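Local atomic coordinates of [PSI+] inducibility protein 3 (Saccharomyces cerevisiae, PDB entry 1ZX6), a protein that promotes de novo induction of the [PSI+] prion form of SUP35 when overproduced, and interacts with LAS17 and RSP5, this fragment being its SH3 domain. Residues 9-14 with 48-53; 17-22 with 43-48. All coordinates share one frame; numbering follows the deposited sequence.

Contact 1: residues 9-14 with 48-53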
loop_
_atom_site.group_PDB
_atom_site.type_symbol
_atom_site.label_atom_id
_atom_site.label_comp_id
_atom_site.label_asym_id
_atom_site.label_seq_id
_atom_site.Cartn_x
_atom_site.Cartn_y
_atom_site.Cartn_z
ATOM N N TYR A 9 -1.894 -0.442 -9.541
ATOM C CA TYR A 9 -0.633 -0.432 -10.299
ATOM C C TYR A 9 0.445 -1.159 -9.475
ATOM O O TYR A 9 0.363 -1.227 -8.236
ATOM C CB TYR A 9 -0.165 1.007 -10.558
ATOM C CG TYR A 9 -1.225 1.943 -11.080
ATOM C CD1 TYR A 9 -1.501 2.039 -12.430
ATOM C CD2 TYR A 9 -1.924 2.772 -10.205
ATOM C CE1 TYR A 9 -2.480 2.900 -12.905
ATOM C CE2 TYR A 9 -2.911 3.629 -10.669
ATOM C CZ TYR A 9 -3.195 3.685 -12.018
ATOM O OH TYR A 9 -4.185 4.537 -12.512
ATOM N N GLN A 10 1.431 -1.706 -10.177
ATOM C CA GLN A 10 2.538 -2.471 -9.562
ATOM C C GLN A 10 3.556 -1.497 -8.969
ATOM O O GLN A 10 4.099 -0.658 -9.671
ATOM C CB GLN A 10 3.218 -3.414 -10.567
ATOM C CG GLN A 10 4.327 -4.255 -9.924
ATOM C CD GLN A 10 4.728 -5.463 -10.759
ATOM O OE1 GLN A 10 3.885 -6.109 -11.381
ATOM N NE2 GLN A 10 6.007 -5.789 -10.742
ATOM N N PHE A 11 3.720 -1.542 -7.643
ATOM C CA PHE A 11 4.765 -0.803 -6.965
ATOM C C PHE A 11 5.907 -1.775 -6.641
ATOM O O PHE A 11 5.739 -2.681 -5.836
ATOM C CB PHE A 11 4.203 -0.145 -5.695
ATOM C CG PHE A 11 5.238 0.489 -4.860
ATOM C CD1 PHE A 11 6.057 1.475 -5.377
ATOM C CD2 PHE A 11 5.387 0.126 -3.523
ATOM C CE1 PHE A 11 7.047 2.046 -4.622
ATOM C CE2 PHE A 11 6.363 0.712 -2.740
ATOM C CZ PHE A 11 7.187 1.672 -3.267
ATOM N N ASP A 12 7.047 -1.623 -7.309
ATOM C CA ASP A 12 8.225 -2.455 -7.014
ATOM C C ASP A 12 9.048 -1.840 -5.877
ATOM O O ASP A 12 9.561 -0.750 -6.010
ATOM C CB ASP A 12 9.057 -2.656 -8.290
ATOM C CG ASP A 12 8.255 -3.306 -9.381
ATOM O OD1 ASP A 12 7.722 -4.402 -9.148
ATOM O OD2 ASP A 12 8.124 -2.723 -10.479
ATOM N N PRO A 13 9.164 -2.542 -4.742
ATOM C CA PRO A 13 9.902 -1.991 -3.608
ATOM C C PRO A 13 11.407 -1.909 -3.848
ATOM O O PRO A 13 11.996 -2.789 -4.506
ATOM C CB PRO A 13 9.578 -2.966 -2.473
ATOM C CG PRO A 13 9.306 -4.247 -3.146
ATOM C CD PRO A 13 8.619 -3.880 -4.439
ATOM N N GLN A 14 12.023 -0.851 -3.330
ATOM C CA GLN A 14 13.449 -0.618 -3.533
ATOM C C GLN A 14 14.215 -0.370 -2.234
ATOM O O GLN A 14 15.436 -0.491 -2.204
ATOM C CB GLN A 14 13.671 0.538 -4.518
ATOM C CG GLN A 14 13.043 0.332 -5.910
ATOM C CD GLN A 14 13.689 -0.798 -6.717
ATOM O OE1 GLN A 14 14.727 -1.350 -6.332
ATOM N NE2 GLN A 14 13.065 -1.147 -7.849
ATOM N N ILE A 48 5.490 0.773 3.801
ATOM C CA ILE A 48 4.966 1.987 3.234
ATOM C C ILE A 48 4.967 1.926 1.713
ATOM O O ILE A 48 5.787 1.229 1.092
ATOM C CB ILE A 48 5.690 3.241 3.779
ATOM C CG1 ILE A 48 7.145 3.313 3.341
ATOM C CG2 ILE A 48 5.592 3.284 5.322
ATOM C CD1 ILE A 48 7.794 4.668 3.685
ATOM N N PHE A 49 4.060 2.696 1.137
ATOM C CA PHE A 49 3.849 2.682 -0.294
ATOM C C PHE A 49 3.232 4.006 -0.704
ATOM O O PHE A 49 2.575 4.636 0.122
ATOM C CB PHE A 49 2.959 1.504 -0.714
ATOM C CG PHE A 49 1.607 1.520 -0.099
ATOM C CD1 PHE A 49 0.541 2.157 -0.741
ATOM C CD2 PHE A 49 1.402 0.965 1.140
ATOM C CE1 PHE A 49 -0.725 2.222 -0.158
ATOM C CE2 PHE A 49 0.154 1.003 1.724
ATOM C CZ PHE A 49 -0.920 1.640 1.080
ATOM N N PRO A 50 3.444 4.463 -1.956
ATOM C CA PRO A 50 2.796 5.728 -2.347
ATOM C C PRO A 50 1.270 5.622 -2.495
ATOM O O PRO A 50 0.755 4.675 -3.044
ATOM C CB PRO A 50 3.471 6.078 -3.672
ATOM C CG PRO A 50 4.656 5.033 -3.798
ATOM C CD PRO A 50 4.193 3.873 -3.092
ATOM N N ALA A 51 0.554 6.638 -2.008
ATOM C CA ALA A 51 -0.884 6.648 -1.977
ATOM C C ALA A 51 -1.544 6.568 -3.340
ATOM O O ALA A 51 -2.624 5.988 -3.451
ATOM C CB ALA A 51 -1.369 7.922 -1.257
ATOM N N ASN A 52 -0.886 7.069 -4.393
ATOM C CA ASN A 52 -1.509 7.069 -5.713
ATOM C C ASN A 52 -1.457 5.703 -6.453
ATOM O O ASN A 52 -1.965 5.599 -7.575
ATOM C CB ASN A 52 -0.958 8.203 -6.597
ATOM C CG ASN A 52 0.503 8.012 -7.007
ATOM O OD1 ASN A 52 1.216 7.198 -6.428
ATOM N ND2 ASN A 52 0.948 8.771 -8.035
ATOM N N TYR A 53 -0.886 4.675 -5.822
ATOM C CA TYR A 53 -0.949 3.290 -6.332
ATOM C C TYR A 53 -2.280 2.574 -6.030
ATOM O O TYR A 53 -2.541 1.495 -6.557
ATOM C CB TYR A 53 0.244 2.462 -5.784
ATOM C CG TYR A 53 1.515 2.722 -6.527
ATOM C CD1 TYR A 53 1.918 1.887 -7.585
ATOM C CD2 TYR A 53 2.309 3.825 -6.234
ATOM C CE1 TYR A 53 3.037 2.150 -8.285
ATOM C CE2 TYR A 53 3.452 4.102 -6.971
ATOM C CZ TYR A 53 3.823 3.235 -7.973
ATOM O OH TYR A 53 4.938 3.487 -8.722
HETATM O O HOH W 1 7.211 0.969 -8.781
#

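Contact 2: residues 17-22 with 43-48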
loop_
_atom_site.group_PDB
_atom_site.type_symbol
_atom_site.label_atom_id
_atom_site.label_comp_id
_atom_site.label_asym_id
_atom_site.label_seq_id
_atom_site.Cartn_x
_atom_site.Cartn_y
_atom_site.Cartn_z
ATOM N N GLY A 17 11.543 -1.538 4.238
ATOM C CA GLY A 17 10.386 -0.860 4.825
ATOM C C GLY A 17 9.300 -0.497 3.812
ATOM O O GLY A 17 8.211 -0.070 4.197
ATOM N N ASP A 18 9.597 -0.657 2.528
ATOM C CA ASP A 18 8.604 -0.464 1.472
ATOM C C ASP A 18 7.727 -1.700 1.408
ATOM O O ASP A 18 8.254 -2.829 1.468
ATOM C CB ASP A 18 9.264 -0.382 0.089
ATOM C CG ASP A 18 10.009 0.908 -0.185
ATOM O OD1 ASP A 18 9.960 1.836 0.633
ATOM O OD2 ASP A 18 10.663 0.968 -1.269
ATOM N N LEU A 19 6.445 -1.507 1.159
ATOM C CA LEU A 19 5.477 -2.586 0.940
ATOM C C LEU A 19 5.209 -2.686 -0.564
ATOM O O LEU A 19 4.477 -1.869 -1.150
ATOM C CB LEU A 19 4.178 -2.273 1.689
ATOM C CG LEU A 19 3.002 -3.282 1.529
ATOM C CD1 LEU A 19 3.367 -4.621 2.119
ATOM C CD2 LEU A 19 1.710 -2.738 2.156
ATOM N N GLY A 20 5.779 -3.706 -1.184
ATOM C CA GLY A 20 5.538 -3.962 -2.593
ATOM C C GLY A 20 4.072 -4.270 -2.833
ATOM O O GLY A 20 3.381 -4.822 -1.949
ATOM N N LEU A 21 3.588 -3.912 -4.020
ATOM C CA LEU A 21 2.179 -4.050 -4.381
ATOM C C LEU A 21 2.032 -4.613 -5.808
ATOM O O LEU A 21 2.772 -4.230 -6.705
ATOM C CB LEU A 21 1.451 -2.693 -4.303
ATOM C CG LEU A 21 1.421 -1.861 -3.024
ATOM C CD1 LEU A 21 0.787 -0.497 -3.331
ATOM C CD2 LEU A 21 0.677 -2.572 -1.906
ATOM N N LYS A 22 1.079 -5.503 -6.010
ATOM C CA LYS A 22 0.751 -5.960 -7.377
ATOM C C LYS A 22 -0.697 -5.538 -7.582
ATOM O O LYS A 22 -1.464 -5.517 -6.643
ATOM C CB LYS A 22 0.935 -7.464 -7.548
ATOM C CG LYS A 22 2.406 -7.901 -7.415
ATOM C CD LYS A 22 2.768 -9.115 -8.250
ATOM C CE LYS A 22 3.072 -8.756 -9.694
ATOM N NZ LYS A 22 3.651 -9.910 -10.453
ATOM N N ASN A 43 -0.961 -9.451 2.969
ATOM C CA ASN A 43 -0.465 -10.809 2.915
ATOM C C ASN A 43 0.678 -11.025 3.903
ATOM O O ASN A 43 1.690 -11.649 3.566
ATOM C CB ASN A 43 0.000 -11.118 1.489
ATOM C CG ASN A 43 -1.130 -11.021 0.464
ATOM O OD1 ASN A 43 -2.310 -11.172 0.811
ATOM N ND2 ASN A 43 -0.769 -10.785 -0.818
ATOM N N GLY A 44 0.533 -10.481 5.112
ATOM C CA GLY A 44 1.519 -10.696 6.163
ATOM C C GLY A 44 2.700 -9.734 6.197
ATOM O O GLY A 44 3.473 -9.765 7.141
ATOM N N ARG A 45 2.845 -8.883 5.181
ATOM C CA ARG A 45 3.937 -7.892 5.115
ATOM C C ARG A 45 3.436 -6.505 5.533
ATOM O O ARG A 45 2.313 -6.125 5.176
ATOM C CB ARG A 45 4.487 -7.805 3.672
ATOM C CG ARG A 45 5.244 -9.026 3.180
ATOM C CD ARG A 45 5.419 -9.004 1.654
ATOM N NE ARG A 45 4.114 -9.021 0.990
ATOM C CZ ARG A 45 3.621 -8.067 0.204
ATOM N NH1 ARG A 45 4.308 -6.961 -0.086
ATOM N NH2 ARG A 45 2.408 -8.223 -0.291
ATOM N N THR A 46 4.279 -5.728 6.219
ATOM C CA THR A 46 3.916 -4.375 6.652
ATOM C C THR A 46 4.979 -3.390 6.128
ATOM O O THR A 46 6.163 -3.653 6.220
ATOM C CB THR A 46 3.810 -4.258 8.180
ATOM O OG1 THR A 46 2.781 -5.137 8.662
ATOM C CG2 THR A 46 3.499 -2.819 8.620
ATOM N N GLY A 47 4.541 -2.277 5.542
ATOM C CA GLY A 47 5.464 -1.243 5.108
ATOM C C GLY A 47 4.733 -0.052 4.517
ATOM O O GLY A 47 3.503 0.078 4.660
ATOM N N ILE A 48 5.490 0.773 3.801
ATOM C CA ILE A 48 4.966 1.987 3.234
ATOM C C ILE A 48 4.967 1.926 1.713
ATOM O O ILE A 48 5.787 1.229 1.092
ATOM C CB ILE A 48 5.690 3.241 3.779
ATOM C CG1 ILE A 48 7.145 3.313 3.341
ATOM C CG2 ILE A 48 5.592 3.284 5.322
ATOM C CD1 ILE A 48 7.794 4.668 3.685
HETATM O O HOH W 2 7.918 -4.433 4.282
HETATM O O HOH W 3 7.270 -5.989 0.115
#

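Contact 1: residues 9-14 with 48-53
Tyr9 and Tyr53 bring their CA atoms to 5.4 Å where the irregular segment 9-14 passes the end of strand 45-50 and the 3-10 turn 51-53. The contact is carried by aromatic rings and one proline. Phe11 CG stands anti to its own backbone N (chi1 173°), which lays one face of the ring on Pro50 and turns an edge to Tyr53. Pro50 CD sits almost over the ring centre, 3.6 Å from the Phe11 centroid, a CH-pi contact. The ring edge meets the face of Tyr53 in an edge-to-face pair, planes at 56°. Phe11 CB adds a second CH-pi contact, lying over the Tyr53 face but displaced toward its rim. At the edge of the Tyr53 ring, CE1 comes 3.3 Å from Gln10 O and CD1 lies near Tyr9 O, while Tyr9 CB packs 3.7 Å from Tyr53 CD1. A water accepts from Asp12 N and makes a weak contact with Tyr53 OH. Gln10 NE2 donates nearly straight to the syn lone pair of Asp12 OD1, within the segment. Tyr9, Phe11, Pro50 and Tyr53 occupy the positions of the ALYxF/Y and PxNY sequence motifs, whose aromatic side chains line the proline-rich-peptide groove of SH3 domains.

Contact 2: residues 17-22 with 43-48
The returning arm of the RT loop, the long SH3 loop between strands 4-7 and 26-32, is fastened here to strand 45-50 by a single beta bridge, Asp18 with Ile48. Two backbone bonds flank it: Ile48 N donates to Gly17 O at 2.9 Å, and Leu19 N donates to Ile48 O at 2.8 Å. Asp18 CA adds a CA-H...O contact to that same Ile48 O. Gly47, lacking a side chain, lets the loop lie close, with Gly17 O 3.1 Å from Gly47 CA. Arg45 supplies the side-chain bond: its chain bends at chi3 (-61°), and NH1 gives an almost straight hydrogen bond of 3.0 Å to Gly20 O, which lies in the guanidinium plane. On the way the arginine crosses Leu19 at about a right angle, Leu19 CD1 lying 3.4 Å from Arg45 NH1. One water joins Gly20 N to Arg45 NH1, and another donates to both Asp18 O and Thr46 O. Asp18 OD2 turns back into its own loop, accepting from Gln14 N and Gln15 N. Leu19 also packs on Val27 of strand 26-32 and on Phe49, while Gly47 pairs through its backbone with Gly40 of strand 37-42.

From the N terminus, the chain leaves strand 4-7 and enters the RT loop, whose outgoing arm supplies 9-14 and whose returning arm supplies 17-22. After strands 26-32 and 37-42 and the turn at 43-44, strand 45-50 meets both arms: its start takes part in contact 2, and its end, with the 3-10 turn, in contact 1. Contact 2 is therefore nested inside the larger loop closed by contact 1. They share Ile48, and their centres lie about 9 Å apart. Phe11 N and Leu21 O, 3.0 Å apart in a probable hydrogen bond, tie the two arms directly. Together the contacts hold the RT loop against the outermost strand 45-50 and the 3-10 segment that follows it.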